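Peridinin-chlorophyll A protein (Amphidinium carterae, PDB 2C9E) probably acts as a water-soluble light-harvesting antenna for blue-green light, holding peridinin and chlorophyll a within a helical protein shell. Local coordinates at residues L226-A229 with L230-Q234; L62-A65 with A66-H70; L52-G55 with L56-P60. One frame throughout, in Å; residues are numbered along the deposited sequence.

Overall arrangement
All three contacts are local and partly buried, each joining side chains about a turn apart. Contact 1 (226-234) and contact 3 (52-60) lie in the two sequence-related halves of the chain yet are built alike: each is the end of a helix turning toward the next, with threonine on a carbonyl and methionine folded back beside valine, against a peridinin. Contact 2 (62-70) is the regular interior of helix 60-77, carrying a charged, exposed edge and, on its buried side, the histidine that reaches a chlorophyll through water. R64 NH2 of contact 2 probably hydrogen-bonds to L230 O of contact 1, while V63 packs on M58 of contact 3; contacts 1 and 3 meet through Q234 and P60.

Contact 1 (L226-A229 with L230-Q234); sequences LEVA and LTMNQ. With PID (peridinin), chain I.
T231 turns back on V228 near the C-terminal end of helix 215-231. Its hydroxyl OG1 donates to V228 O at 2.6 Å, tilted only 16° from the carbonyl plane, while T231 N reaches the same oxygen from well above that plane. The hydroxyl gets there because OG1 stands between its own backbone N and carbonyl carbon (chi1 67°); it also meets D279 N. Packing is close on the methionine side: M232 runs extended beyond CG, bringing SD to 4.1 Å from A229 CA, and the M232 and V228 side chains cross obliquely, CE lying 4.2 Å from V228 CG1, with F283 touching both residues. The helix thus gives way to a short link before helix 234-251, whose N-cap is N233, and this corner forms part of a peridinin pocket. A229 CB lies 3.6 Å from peridinin O6, and L230 CD1 is 4.0 Å from the acetyl carbon C31. Q234, bent at chi2, points its amide NE2 at O7 in an almost straight hydrogen bond of 3.3 Å (176°). The polar residues are more loosely held: partly exposed E227 forms a salt bridge through OE2 with K282, and exposed N233 makes weak bonds from OD1 to N235 N and A236 N.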
loop_
_atom_site.group_PDB
_atom_site.type_symbol
_atom_site.label_atom_id
_atom_site.label_comp_id
_atom_site.label_asym_id
_atom_site.label_seq_id
_atom_site.Cartn_x
_atom_site.Cartn_y
_atom_site.Cartn_z
ATOM N N LEU A 226 -4.300 8.970 0.132
ATOM C CA LEU A 226 -5.550 8.283 -0.080
ATOM C C LEU A 226 -6.502 9.227 -0.844
ATOM O O LEU A 226 -7.153 8.828 -1.773
ATOM C CB LEU A 226 -6.158 7.883 1.270
ATOM C CG LEU A 226 -5.381 6.829 2.043
ATOM C CD1 LEU A 226 -6.342 6.255 3.110
ATOM C CD2 LEU A 226 -4.851 5.712 1.079
ATOM N N GLU A 227 -6.536 10.484 -0.416
ATOM C CA GLU A 227 -7.359 11.553 -0.990
ATOM C C GLU A 227 -7.032 11.601 -2.474
ATOM O O GLU A 227 -7.942 11.542 -3.296
ATOM C CB GLU A 227 -7.021 12.872 -0.245
ATOM C CG GLU A 227 -7.734 14.177 -0.659
ATOM C CD GLU A 227 -7.067 15.472 -0.050
ATOM O OE1 GLU A 227 -6.675 15.483 1.154
ATOM O OE2 GLU A 227 -6.946 16.488 -0.769
ATOM N N VAL A 228 -5.750 11.692 -2.843
ATOM C CA VAL A 228 -5.365 11.688 -4.274
ATOM C C VAL A 228 -5.835 10.407 -4.977
ATOM O O VAL A 228 -6.303 10.446 -6.132
ATOM C CB VAL A 228 -3.837 11.805 -4.456
ATOM C CG1 VAL A 228 -3.421 11.323 -5.796
ATOM C CG2 VAL A 228 -3.424 13.236 -4.300
ATOM N N ALA A 229 -5.736 9.270 -4.280
ATOM C CA ALA A 229 -6.147 8.027 -4.880
ATOM C C ALA A 229 -7.649 8.048 -5.200
ATOM O O ALA A 229 -8.071 7.506 -6.215
ATOM C CB ALA A 229 -5.819 6.861 -3.970
ATOM N N LEU A 230 -8.458 8.668 -4.343
ATOM C CA LEU A 230 -9.905 8.679 -4.614
ATOM C C LEU A 230 -10.289 9.515 -5.848
ATOM O O LEU A 230 -11.360 9.319 -6.395
ATOM C CB LEU A 230 -10.692 9.138 -3.387
ATOM C CG LEU A 230 -11.214 8.152 -2.313
ATOM C CD1 LEU A 230 -11.235 6.734 -2.760
ATOM C CD2 LEU A 230 -10.415 8.314 -1.077
ATOM N N THR A 231 -9.419 10.420 -6.295
ATOM C CA THR A 231 -9.666 11.235 -7.513
ATOM C C THR A 231 -9.210 10.501 -8.781
ATOM O O THR A 231 -9.489 10.956 -9.904
ATOM C CB THR A 231 -8.870 12.554 -7.555
ATOM O OG1 THR A 231 -7.480 12.239 -7.683
ATOM C CG2 THR A 231 -9.127 13.433 -6.309
ATOM N N MET A 232 -8.472 9.402 -8.634
ATOM C CA MET A 232 -8.040 8.665 -9.813
ATOM C C MET A 232 -9.144 7.775 -10.404
ATOM O O MET A 232 -10.052 7.325 -9.699
ATOM C CB MET A 232 -6.838 7.752 -9.508
ATOM C CG MET A 232 -5.622 8.484 -9.001
ATOM S SD MET A 232 -4.294 7.364 -8.514
ATOM C CE MET A 232 -2.879 8.492 -8.824
ATOM N N ASN A 233 -9.000 7.487 -11.691
ATOM C CA ASN A 233 -9.905 6.613 -12.406
ATOM C C ASN A 233 -9.621 5.185 -11.949
ATOM O O ASN A 233 -8.534 4.652 -12.175
ATOM C CB ASN A 233 -9.646 6.717 -13.905
ATOM C CG ASN A 233 -10.667 5.945 -14.724
ATOM O OD1 ASN A 233 -10.571 4.721 -14.942
ATOM N ND2 ASN A 233 -11.670 6.666 -15.177
ATOM N N GLN A 234 -10.613 4.550 -11.333
ATOM C CA GLN A 234 -10.413 3.212 -10.839
ATOM C C GLN A 234 -9.975 2.149 -11.866
ATOM O O GLN A 234 -9.256 1.223 -11.492
ATOM C CB GLN A 234 -11.654 2.740 -10.045
ATOM C CG GLN A 234 -11.350 1.568 -9.046
ATOM C CD GLN A 234 -10.446 1.986 -7.875
ATOM O OE1 GLN A 234 -10.304 3.183 -7.606
ATOM N NE2 GLN A 234 -9.850 0.997 -7.162
HETATM C C1 PID I . 9.451 20.473 -9.335
HETATM C C2 PID I . 10.381 21.446 -10.063
HETATM C C3 PID I . 9.829 21.797 -11.446
HETATM C C4 PID I . 9.729 20.502 -12.256
HETATM C C5 PID I . 8.737 19.479 -11.691
HETATM C C6 PID I . 8.689 19.427 -10.155
HETATM C C7 PID I . 8.415 18.172 -9.601
HETATM C C8 PID I . 7.282 17.783 -8.885
HETATM C C9 PID I . 7.061 16.503 -8.361
HETATM C C10 PID I . 7.897 15.392 -8.436
HETATM C C11 PID I . 5.918 16.074 -7.825
HETATM C C12 PID I . 5.995 14.760 -7.600
HETATM C C13 PID I . 4.940 13.972 -7.141
HETATM C C14 PID I . 4.936 12.598 -6.888
HETATM C C15 PID I . 3.745 12.010 -6.460
HETATM C C16 PID I . 3.568 10.651 -6.196
HETATM C C17 PID I . 2.313 10.154 -5.845
HETATM C C18 PID I . 2.098 8.797 -5.615
HETATM C C19 PID I . 0.838 8.281 -5.320
HETATM C C20 PID I . 0.653 6.916 -5.111
HETATM C C21 PID I . -0.573 6.309 -4.845
HETATM C C22 PID I . -0.617 4.928 -4.644
HETATM C C23 PID I . -1.686 4.212 -4.406
HETATM C C24 PID I . -2.728 3.452 -4.176
HETATM C C25 PID I . -3.531 2.744 -5.281
HETATM C C26 PID I . -5.020 3.088 -5.150
HETATM C C27 PID I . -5.560 2.874 -3.728
HETATM C C28 PID I . -4.712 3.620 -2.688
HETATM C C29 PID I . -3.227 3.236 -2.743
HETATM C C30 PID I . -7.928 2.811 -4.157
HETATM C C31 PID I . -9.287 3.510 -4.088
HETATM C CM1 PID I . 9.890 20.152 -7.903
HETATM C CM2 PID I . 9.174 18.132 -12.270
HETATM C CM3 PID I . 7.337 19.800 -12.221
HETATM C CM4 PID I . 6.165 11.725 -7.173
HETATM C CM5 PID I . -1.850 7.152 -4.767
HETATM C CM6 PID I . -3.066 3.166 -6.677
HETATM C CM7 PID I . -3.330 1.230 -5.151
HETATM C CM8 PID I . -2.451 4.084 -1.730
HETATM O O1 PID I . 8.044 20.571 -9.573
HETATM O O2 PID I . 10.758 22.669 -12.100
HETATM O O3 PID I . 9.090 15.394 -8.736
HETATM O O4 PID I . 7.226 14.297 -7.970
HETATM O O5 PID I . -3.082 1.847 -2.424
HETATM O O6 PID I . -6.865 3.483 -3.634
HETATM O O7 PID I . -7.818 1.702 -4.682
#

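Contact 2 (L62-A65 with A66-H70); sequences LVRA and AVEAH. With CLA (chlorophyll a), chain B.
E68 holds CG beside its backbone N and anti to its carbonyl carbon (chi1 -64°), which lays its chain back over the preceding turn, and R64, with CG anti to its own N and the chain extended to NE, passes obliquely across it. E68 CG presses to 2.9 Å from R64 O, and OE1 comes alongside the arginine chain at 3.8 Å from R64 CG. The charged ends do not pair: R64 NE stays 4.2 Å from E68 OE2, the guanidinium and carboxylate planes are turned 60° apart, and R64 NH2 bonds instead to L230 O. Near the carboxylate, the guanidinium charge would still be expected to lend some electrostatic support.

Regular i to i+4 backbone bonds link 62-65 to 66-69 as one uninterrupted helix. On its buried side, A66 O accepts from both H70 N and H70 ND1, which approach from opposite faces of the carbonyl plane. The ND1 bond is 2.8 Å long and nearly straight (170°), and it fixes the rotation of the imidazole. This leaves NE2 directed at a water 2.6 Å away, and that water binds the chlorophyll magnesium at 2.2 Å, so the pigment is held by histidine in the second shell. One ring face also lies over the macrocycle, H70 NE2 being 3.4 Å from chlorophyll C1C. A leucine in place of H70 would probably leave the magnesium-bound water without its imidazole partner and A66 O with one donor fewer.

Helix 60-77 packs against two others: A66, A69 and H70 lie on helix 87-102, whereas V67, E68 and H70 meet L226 or L230 of helix 215-231.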
loop_
_atom_site.group_PDB
_atom_site.type_symbol
_atom_site.label_atom_id
_atom_site.label_comp_id
_atom_site.label_asym_id
_atom_site.label_seq_id
_atom_site.Cartn_x
_atom_site.Cartn_y
_atom_site.Cartn_z
ATOM N N LEU A 62 -16.589 -1.196 -3.300
ATOM C CA LEU A 62 -16.296 -1.440 -1.890
ATOM C C LEU A 62 -14.837 -1.087 -1.514
ATOM O O LEU A 62 -14.557 -0.748 -0.353
ATOM C CB LEU A 62 -16.621 -2.895 -1.549
ATOM C CG LEU A 62 -18.088 -3.195 -1.880
ATOM C CD1 LEU A 62 -18.424 -4.625 -1.588
ATOM C CD2 LEU A 62 -18.997 -2.250 -1.052
ATOM N N VAL A 63 -13.922 -1.175 -2.483
ATOM C CA VAL A 63 -12.503 -0.824 -2.267
ATOM C C VAL A 63 -12.490 0.679 -2.036
ATOM O O VAL A 63 -11.836 1.220 -1.138
ATOM C CB VAL A 63 -11.613 -1.135 -3.538
ATOM C CG1 VAL A 63 -10.281 -0.380 -3.467
ATOM C CG2 VAL A 63 -11.323 -2.629 -3.629
ATOM N N ARG A 64 -13.247 1.361 -2.867
ATOM C CA ARG A 64 -13.319 2.796 -2.792
ATOM C C ARG A 64 -13.919 3.244 -1.471
ATOM O O ARG A 64 -13.385 4.145 -0.798
ATOM C CB ARG A 64 -14.132 3.309 -3.983
ATOM C CG ARG A 64 -14.324 4.788 -3.958
ATOM C CD ARG A 64 -15.209 5.321 -5.094
ATOM N NE ARG A 64 -14.959 6.753 -5.120
ATOM C CZ ARG A 64 -13.928 7.315 -5.743
ATOM N NH1 ARG A 64 -13.064 6.577 -6.433
ATOM N NH2 ARG A 64 -13.714 8.611 -5.589
ATOM N N ALA A 65 -15.021 2.631 -1.076
ATOM C CA ALA A 65 -15.637 3.003 0.202
ATOM C C ALA A 65 -14.651 2.747 1.379
ATOM O O ALA A 65 -14.520 3.587 2.286
ATOM C CB ALA A 65 -16.945 2.191 0.417
ATOM N N ALA A 66 -13.975 1.595 1.361
ATOM C CA ALA A 66 -12.993 1.222 2.399
ATOM C C ALA A 66 -11.866 2.260 2.534
ATOM O O ALA A 66 -11.459 2.603 3.646
ATOM C CB ALA A 66 -12.412 -0.157 2.076
ATOM N N VAL A 67 -11.352 2.738 1.407
ATOM C CA VAL A 67 -10.314 3.759 1.376
ATOM C C VAL A 67 -10.938 5.087 1.880
ATOM O O VAL A 67 -10.334 5.805 2.689
ATOM C CB VAL A 67 -9.743 3.932 -0.083
ATOM C CG1 VAL A 67 -8.801 5.120 -0.148
ATOM C CG2 VAL A 67 -8.931 2.713 -0.474
ATOM N N GLU A 68 -12.147 5.409 1.421
ATOM C CA GLU A 68 -12.822 6.646 1.866
ATOM C C GLU A 68 -12.914 6.622 3.396
ATOM O O GLU A 68 -12.601 7.629 4.054
ATOM C CB GLU A 68 -14.250 6.766 1.280
ATOM C CG GLU A 68 -14.292 6.881 -0.260
ATOM C CD GLU A 68 -15.730 6.980 -0.894
ATOM O OE1 GLU A 68 -16.445 5.938 -1.032
ATOM O OE2 GLU A 68 -16.129 8.120 -1.278
ATOM N N ALA A 69 -13.319 5.474 3.951
ATOM C CA ALA A 69 -13.455 5.318 5.402
ATOM C C ALA A 69 -12.139 5.576 6.158
ATOM O O ALA A 69 -12.142 6.186 7.243
ATOM C CB ALA A 69 -13.952 3.935 5.739
ATOM N N HIS A 70 -11.012 5.140 5.577
ATOM C CA HIS A 70 -9.731 5.365 6.232
ATOM C C HIS A 70 -9.433 6.827 6.151
ATOM O O HIS A 70 -8.944 7.402 7.103
ATOM C CB HIS A 70 -8.587 4.563 5.570
ATOM C CG HIS A 70 -8.546 3.129 5.986
ATOM N ND1 HIS A 70 -9.371 2.173 5.431
ATOM C CD2 HIS A 70 -7.804 2.491 6.930
ATOM C CE1 HIS A 70 -9.132 0.999 6.010
ATOM N NE2 HIS A 70 -8.187 1.165 6.923
HETATM MG MG CLA B . -5.356 -1.601 7.324
HETATM C CHA CLA B . -5.175 -5.038 8.225
HETATM C CHB CLA B . -3.186 -0.871 10.007
HETATM C CHC CLA B . -4.589 1.499 5.982
HETATM C CHD CLA B . -6.877 -2.565 4.342
HETATM N NA CLA B . -4.277 -2.843 8.849
HETATM C C1A CLA B . -4.457 -4.215 9.083
HETATM C C2A CLA B . -3.786 -4.611 10.400
HETATM C C3A CLA B . -3.301 -3.280 11.002
HETATM C C4A CLA B . -3.565 -2.242 9.918
HETATM C CMA CLA B . -4.107 -2.970 12.326
HETATM C CAA CLA B . -2.583 -5.542 10.260
HETATM C CBA CLA B . -1.576 -4.992 9.274
HETATM C CGA CLA B . -0.308 -5.810 9.229
HETATM O O1A CLA B . -0.375 -7.018 8.978
HETATM O O2A CLA B . 0.896 -5.260 9.465
HETATM N NB CLA B . -4.226 0.065 7.959
HETATM C C1B CLA B . -3.480 0.163 9.119
HETATM C C2B CLA B . -3.067 1.546 9.270
HETATM C C3B CLA B . -3.473 2.226 8.155
HETATM C C4B CLA B . -4.103 1.261 7.274
HETATM C CMB CLA B . -2.326 2.218 10.454
HETATM C CAB CLA B . -3.249 3.682 8.136
HETATM C CBB CLA B . -3.739 4.486 7.097
HETATM N NC CLA B . -5.676 -0.702 5.502
HETATM C C1C CLA B . -5.311 0.598 5.167
HETATM C C2C CLA B . -5.840 0.908 3.846
HETATM C C3C CLA B . -6.483 -0.213 3.391
HETATM C C4C CLA B . -6.406 -1.232 4.439
HETATM C CMC CLA B . -5.772 2.313 3.139
HETATM C CAC CLA B . -7.172 -0.313 2.042
HETATM C CBC CLA B . -8.696 -0.354 2.211
HETATM N ND CLA B . -5.858 -3.366 6.397
HETATM C C1D CLA B . -6.617 -3.591 5.277
HETATM C C2D CLA B . -7.021 -4.988 5.209
HETATM C C3D CLA B . -6.492 -5.578 6.305
HETATM C C4D CLA B . -5.803 -4.570 7.054
HETATM C CMD CLA B . -7.859 -5.720 4.155
HETATM C CAD CLA B . -6.335 -6.816 7.030
HETATM O OBD CLA B . -6.937 -7.891 6.928
HETATM C CBD CLA B . -5.243 -6.575 8.103
HETATM C CGD CLA B . -5.642 -7.207 9.411
HETATM O O1D CLA B . -6.295 -6.551 10.252
HETATM O O2D CLA B . -5.272 -8.499 9.648
HETATM C CED CLA B . -5.661 -9.204 10.779
HETATM C C1 CLA B . 2.078 -6.011 9.062
HETATM C C2 CLA B . 2.210 -5.940 7.623
HETATM C C3 CLA B . 2.240 -6.993 6.745
HETATM C C4 CLA B . 2.159 -8.434 7.210
HETATM C C5 CLA B . 2.398 -6.843 5.251
HETATM C C6 CLA B . 2.479 -5.372 4.763
HETATM C C7 CLA B . 2.765 -5.321 3.260
HETATM C C8 CLA B . 2.884 -3.904 2.715
HETATM C C9 CLA B . 1.524 -3.180 2.742
HETATM C C10 CLA B . 3.523 -3.949 1.328
HETATM C C11 CLA B . 3.872 -2.572 0.765
HETATM C C12 CLA B . 4.518 -2.571 -0.656
HETATM C C13 CLA B . 4.811 -1.137 -1.174
HETATM C C14 CLA B . 5.200 -1.132 -2.639
HETATM C C15 CLA B . 5.920 -0.483 -0.332
HETATM C C16 CLA B . 6.164 0.973 -0.671
HETATM C C17 CLA B . 7.161 1.547 0.277
HETATM C C18 CLA B . 7.520 3.021 0.034
HETATM C C19 CLA B . 8.284 3.263 -1.246
HETATM C C20 CLA B . 8.306 3.552 1.201
HETATM O O HOH W 1 -7.205 -0.833 8.242
#

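Contact 3 (L52-G55 with L56-P60); sequences LEVG and LTMDP. With PID (peridinin), chain E.
V54 O is gripped by two donors of T57. The hydroxyl OG1 lies in the carbonyl plane, on a lone pair of V54 O, at 2.6 Å; T57 N bonds to the same oxygen at 2.8 Å from above, 59° out of that plane. T57 OG1 has a further partner in D105 N, so the threonine ties the end of helix 41-55 to the chain just ahead of helix 106-111. Residues G55 to M58 make a type I beta turn, closed by a weak bond of 3.4 Å from M58 N to G55 O. A water lies 2.7 Å from G55 O and also within bonding distance of M58 O, though other acceptors compete for its protons.

M58 sets CG beside its backbone N (chi1 -65°) and then runs extended, so that its methyl CE reaches both V54 CG1, at 4.2 Å, and peridinin CM5, at 4.0 Å. L56 touches the acetyl methyl of the same carotenoid, CD2 lying 3.6 Å from C31. At G55 the pigment comes so near the backbone that a beta carbon would fall about 2.8 Å from peridinin O6.

Past the turn, D59 is the N-cap of helix 60-77. The whole is a tight type I turn between two consecutive helices, 41-55 and 60-77, lining one peridinin pocket of this all-helical protein.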
loop_
_atom_site.group_PDB
_atom_site.type_symbol
_atom_site.label_atom_id
_atom_site.label_comp_id
_atom_site.label_asym_id
_atom_site.label_seq_id
_atom_site.Cartn_x
_atom_site.Cartn_y
_atom_site.Cartn_z
ATOM N N LEU A 52 -1.654 -7.880 -4.118
ATOM C CA LEU A 52 -2.212 -7.119 -5.221
ATOM C C LEU A 52 -3.221 -7.984 -5.978
ATOM O O LEU A 52 -4.298 -7.489 -6.373
ATOM C CB LEU A 52 -1.078 -6.691 -6.144
ATOM C CG LEU A 52 -0.040 -5.712 -5.551
ATOM C CD1 LEU A 52 1.088 -5.368 -6.616
ATOM C CD2 LEU A 52 -0.745 -4.467 -5.088
ATOM N N GLU A 53 -2.897 -9.270 -6.198
ATOM C CA GLU A 53 -3.863 -10.144 -6.882
ATOM C C GLU A 53 -5.186 -10.177 -6.073
ATOM O O GLU A 53 -6.270 -9.996 -6.652
ATOM C CB GLU A 53 -3.297 -11.551 -7.047
ATOM C CG GLU A 53 -2.196 -11.640 -8.092
ATOM C CD GLU A 53 -1.358 -12.925 -7.982
ATOM O OE1 GLU A 53 -1.341 -13.571 -6.910
ATOM O OE2 GLU A 53 -0.688 -13.301 -8.961
ATOM N N VAL A 54 -5.111 -10.335 -4.744
ATOM C CA VAL A 54 -6.353 -10.373 -3.960
ATOM C C VAL A 54 -7.113 -9.079 -4.126
ATOM O O VAL A 54 -8.340 -9.076 -4.315
ATOM C CB VAL A 54 -6.099 -10.665 -2.404
ATOM C CG1 VAL A 54 -7.420 -10.765 -1.630
ATOM C CG2 VAL A 54 -5.386 -11.991 -2.265
ATOM N N GLY A 55 -6.375 -7.979 -4.125
ATOM C CA GLY A 55 -7.012 -6.682 -4.266
ATOM C C GLY A 55 -7.743 -6.624 -5.595
ATOM O O GLY A 55 -8.769 -5.937 -5.738
ATOM N N LEU A 56 -7.217 -7.367 -6.569
ATOM C CA LEU A 56 -7.790 -7.371 -7.910
ATOM C C LEU A 56 -9.031 -8.248 -8.019
ATOM O O LEU A 56 -9.669 -8.267 -9.050
ATOM C CB LEU A 56 -6.735 -7.807 -8.941
ATOM C CG LEU A 56 -5.813 -6.677 -9.431
ATOM C CD1 LEU A 56 -4.725 -7.207 -10.379
ATOM C CD2 LEU A 56 -6.620 -5.655 -10.157
ATOM N N THR A 57 -9.399 -8.944 -6.949
ATOM C CA THR A 57 -10.600 -9.788 -6.989
ATOM C C THR A 57 -11.786 -9.079 -6.323
ATOM O O THR A 57 -12.918 -9.524 -6.435
ATOM C CB THR A 57 -10.411 -11.142 -6.253
ATOM O OG1 THR A 57 -10.149 -10.910 -4.855
ATOM C CG2 THR A 57 -9.286 -11.965 -6.884
ATOM N N MET A 58 -11.510 -7.966 -5.645
ATOM C CA MET A 58 -12.517 -7.196 -4.919
ATOM C C MET A 58 -13.399 -6.298 -5.775
ATOM O O MET A 58 -13.039 -5.920 -6.897
ATOM C CB MET A 58 -11.823 -6.334 -3.868
ATOM C CG MET A 58 -11.130 -7.167 -2.755
ATOM S SD MET A 58 -10.025 -6.154 -1.693
ATOM C CE MET A 58 -9.534 -7.360 -0.451
ATOM N N ASP A 59 -14.545 -5.941 -5.215
ATOM C CA ASP A 59 -15.502 -5.063 -5.855
ATOM C C ASP A 59 -14.955 -3.620 -5.755
ATOM O O ASP A 59 -14.890 -3.034 -4.674
ATOM C CB ASP A 59 -16.810 -5.205 -5.101
ATOM C CG ASP A 59 -17.910 -4.330 -5.651
ATOM O OD1 ASP A 59 -17.639 -3.387 -6.413
ATOM O OD2 ASP A 59 -19.070 -4.597 -5.288
ATOM N N PRO A 60 -14.573 -3.019 -6.888
ATOM C CA PRO A 60 -14.046 -1.658 -6.791
ATOM C C PRO A 60 -14.895 -0.665 -5.974
ATOM O O PRO A 60 -14.350 0.241 -5.307
ATOM C CB PRO A 60 -13.892 -1.231 -8.264
ATOM C CG PRO A 60 -13.719 -2.569 -9.017
ATOM C CD PRO A 60 -14.687 -3.471 -8.293
HETATM C C1 PID E . -7.644 -19.941 11.587
HETATM C C2 PID E . -8.129 -20.942 12.637
HETATM C C3 PID E . -9.614 -21.242 12.419
HETATM C C4 PID E . -10.379 -19.925 12.578
HETATM C C5 PID E . -10.106 -18.945 11.431
HETATM C C6 PID E . -8.625 -18.912 11.012
HETATM C C7 PID E . -8.159 -17.677 10.559
HETATM C C8 PID E . -7.887 -17.344 9.233
HETATM C C9 PID E . -7.433 -16.078 8.861
HETATM C C10 PID E . -7.200 -15.009 9.719
HETATM C C11 PID E . -7.159 -15.670 7.620
HETATM C C12 PID E . -6.780 -14.390 7.672
HETATM C C13 PID E . -6.526 -13.581 6.564
HETATM C C14 PID E . -6.151 -12.235 6.571
HETATM C C15 PID E . -5.988 -11.583 5.346
HETATM C C16 PID E . -5.669 -10.239 5.146
HETATM C C17 PID E . -5.632 -9.723 3.851
HETATM C C18 PID E . -5.407 -8.372 3.592
HETATM C C19 PID E . -5.445 -7.841 2.303
HETATM C C20 PID E . -5.277 -6.471 2.092
HETATM C C21 PID E . -5.344 -5.813 0.862
HETATM C C22 PID E . -5.174 -4.430 0.812
HETATM C C23 PID E . -5.230 -3.694 -0.273
HETATM C C24 PID E . -5.296 -2.957 -1.355
HETATM C C25 PID E . -6.600 -2.297 -1.836
HETATM C C26 PID E . -6.857 -2.686 -3.295
HETATM C C27 PID E . -5.649 -2.437 -4.210
HETATM C C28 PID E . -4.396 -3.149 -3.685
HETATM C C29 PID E . -4.054 -2.769 -2.240
HETATM C C30 PID E . -6.783 -2.429 -6.329
HETATM C C31 PID E . -7.112 -3.122 -7.652
HETATM C CM1 PID E . -6.166 -19.566 11.728
HETATM C CM2 PID E . -10.572 -17.575 11.928
HETATM C CM3 PID E . -10.982 -19.344 10.238
HETATM C CM4 PID E . -6.013 -11.465 7.888
HETATM C CM5 PID E . -5.611 -6.597 -0.428
HETATM C CM6 PID E . -7.789 -2.758 -0.987
HETATM C CM7 PID E . -6.504 -0.772 -1.743
HETATM C CM8 PID E . -2.908 -3.642 -1.730
HETATM O O1 PID E . -8.182 -20.056 10.265
HETATM O O2 PID E . -10.071 -22.185 13.393
HETATM O O3 PID E . -7.343 -15.003 10.942
HETATM O O4 PID E . -6.788 -13.949 8.966
HETATM O O5 PID E . -3.653 -1.399 -2.205
HETATM O O6 PID E . -5.931 -3.063 -5.476
HETATM O O7 PID E . -7.290 -1.341 -6.056
HETATM O O HOH W 2 -10.601 -4.608 -7.261
#